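Local coordinates for protein complement factor H (Bos taurus, PDB 6XZ6) that probably regulates complement, and is represented here by sushi domain D5, bound to a trypanosome factor H receptor, at residues 8-12 and 13-17. Residues are numbered along the deposited sequence; the frame is centred on the assembly and turned at random.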
loop_
_atom_site.group_PDB
_atom_site.type_symbol
_atom_site.label_atom_id
_atom_site.label_comp_id
_atom_site.label_asym_id
_atom_site.label_seq_id
_atom_site.Cartn_x
_atom_site.Cartn_y
_atom_site.Cartn_z
ATOM N N PRO B 8 -17.003 18.644 19.982
ATOM C CA PRO B 8 -18.121 17.711 19.753
ATOM C C PRO B 8 -17.737 16.280 20.082
ATOM O O PRO B 8 -16.565 15.914 20.064
ATOM C CB PRO B 8 -18.426 17.854 18.257
ATOM C CG PRO B 8 -17.239 18.411 17.674
ATOM C CD PRO B 8 -16.497 19.200 18.714
ATOM N N ARG B 9 -18.725 15.475 20.410
ATOM C CA ARG B 9 -18.495 14.087 20.702
ATOM C C ARG B 9 -19.198 13.344 19.566
ATOM O O ARG B 9 -20.420 13.395 19.434
ATOM C CB ARG B 9 -18.999 13.746 22.110
ATOM C CG ARG B 9 -18.169 14.435 23.214
ATOM C CD ARG B 9 -18.621 14.182 24.650
ATOM N NE ARG B 9 -18.585 12.761 24.968
ATOM C CZ ARG B 9 -18.810 12.259 26.169
ATOM N NH1 ARG B 9 -19.047 13.064 27.198
ATOM N NH2 ARG B 9 -18.772 10.947 26.362
ATOM N N ILE B 10 -18.392 12.793 18.658
ATOM C CA ILE B 10 -18.830 12.075 17.463
ATOM C C ILE B 10 -18.277 10.632 17.501
ATOM O O ILE B 10 -17.268 10.342 16.847
ATOM C CB ILE B 10 -18.493 12.819 16.122
ATOM C CG1 ILE B 10 -18.831 14.320 16.211
ATOM C CG2 ILE B 10 -19.226 12.173 14.936
ATOM C CD1 ILE B 10 -18.123 15.178 15.302
ATOM N N PRO B 11 -18.955 9.696 18.232
ATOM C CA PRO B 11 -18.547 8.285 18.151
ATOM C C PRO B 11 -18.687 7.791 16.687
ATOM O O PRO B 11 -19.609 8.222 15.977
ATOM C CB PRO B 11 -19.567 7.569 19.058
ATOM C CG PRO B 11 -20.223 8.597 19.819
ATOM C CD PRO B 11 -20.189 9.840 19.036
ATOM N N ASN B 12 -17.761 6.910 16.237
ATOM C CA ASN B 12 -17.713 6.291 14.895
ATOM C C ASN B 12 -17.531 7.308 13.753
ATOM O O ASN B 12 -17.830 7.010 12.589
ATOM C CB ASN B 12 -18.918 5.367 14.643
ATOM C CG ASN B 12 -19.079 4.302 15.703
ATOM O OD1 ASN B 12 -18.199 3.475 15.955
ATOM N ND2 ASN B 12 -20.207 4.300 16.355
ATOM N N GLY B 13 -16.978 8.468 14.114
ATOM C CA GLY B 13 -16.665 9.565 13.212
ATOM C C GLY B 13 -15.416 10.324 13.610
ATOM O O GLY B 13 -14.866 10.081 14.691
ATOM N N VAL B 14 -14.966 11.249 12.729
ATOM C CA VAL B 14 -13.797 12.138 12.923
ATOM C C VAL B 14 -14.179 13.575 12.552
ATOM O O VAL B 14 -14.645 13.803 11.439
ATOM C CB VAL B 14 -12.510 11.784 12.112
ATOM C CG1 VAL B 14 -11.244 11.824 12.941
ATOM C CG2 VAL B 14 -12.629 10.616 11.156
ATOM N N TYR B 15 -13.927 14.540 13.437
ATOM C CA TYR B 15 -14.146 15.968 13.157
ATOM C C TYR B 15 -12.809 16.685 13.052
ATOM O O TYR B 15 -11.749 16.155 13.442
ATOM C CB TYR B 15 -15.044 16.653 14.205
ATOM C CG TYR B 15 -14.453 16.736 15.595
ATOM C CD1 TYR B 15 -14.608 15.691 16.509
ATOM C CD2 TYR B 15 -13.779 17.873 16.019
ATOM C CE1 TYR B 15 -14.052 15.761 17.790
ATOM C CE2 TYR B 15 -13.223 17.952 17.297
ATOM C CZ TYR B 15 -13.366 16.895 18.177
ATOM O OH TYR B 15 -12.833 16.966 19.434
ATOM N N ARG B 16 -12.876 17.896 12.503
ATOM C CA ARG B 16 -11.765 18.812 12.340
ATOM C C ARG B 16 -12.309 20.260 12.400
ATOM O O ARG B 16 -13.451 20.482 11.982
ATOM C CB ARG B 16 -10.965 18.509 11.056
ATOM C CG ARG B 16 -11.696 18.692 9.716
ATOM C CD ARG B 16 -11.096 19.873 8.939
ATOM N NE ARG B 16 -11.844 21.109 9.200
ATOM C CZ ARG B 16 -11.299 22.301 9.392
ATOM N NH1 ARG B 16 -12.071 23.353 9.660
ATOM N NH2 ARG B 16 -9.979 22.455 9.313
ATOM N N PRO B 17 -11.545 21.252 12.926
ATOM C CA PRO B 17 -10.239 21.109 13.585
ATOM C C PRO B 17 -10.458 20.580 15.023
ATOM O O PRO B 17 -11.586 20.556 15.534
ATOM C CB PRO B 17 -9.679 22.531 13.543
ATOM C CG PRO B 17 -10.880 23.402 13.651
ATOM C CD PRO B 17 -12.040 22.636 13.030
#
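P8 sets its tilted CG-CD edge over one face of the aromatic ring of Y15, and this proline–tyrosine CH-pi contact is the main side-chain link between residues 8-12 and 13-17. P8 CG stands 3.8 Å from the centroid of the Y15 ring and only 8° off its normal, which places it above the middle of the face and not at the rim. The neighbouring P8 CD reaches toward the phenol end, at 3.8 Å from Y15 CE2. Y15 has its CG between the backbone N and the carbonyl carbon (chi1 66°), and the ring turns its face to the proline. P8 O also comes near the ring from that same side, 3.4 Å from Y15 CE1.

I10 meets the base of the tyrosine. Its CG1 is anti to the carbonyl carbon, and the branch carries CD1 to 3.6 Å from Y15 CB, an oblique approach beside the P8 contact. The other branch of I10, CG2, goes to the glycine, lying 4.0 Å from G13 CA.

The chain reverses through a type II beta turn from I10 to G13. Its closing bond, G13 N to I10 O, is weak at 3.3 Å with an N-H...O angle of 136°; the P8-Y15 and I10-Y15 contacts join the same two arms.

At the turn's corner P11 is exposed and N12 partly so, while P8, I10 and Y15 are buried. The turn leads the loop after strand 4-5 into strand 13-16 of the sushi domain, an edge of the three-stranded antiparallel sheet within this chain. V14 and R16 pair through their backbones with E31 and T29 on strand 27-32, whose I28 and Y30 also pack on Y15, while Y22 of strand 22-23 touches both P8 and Y15.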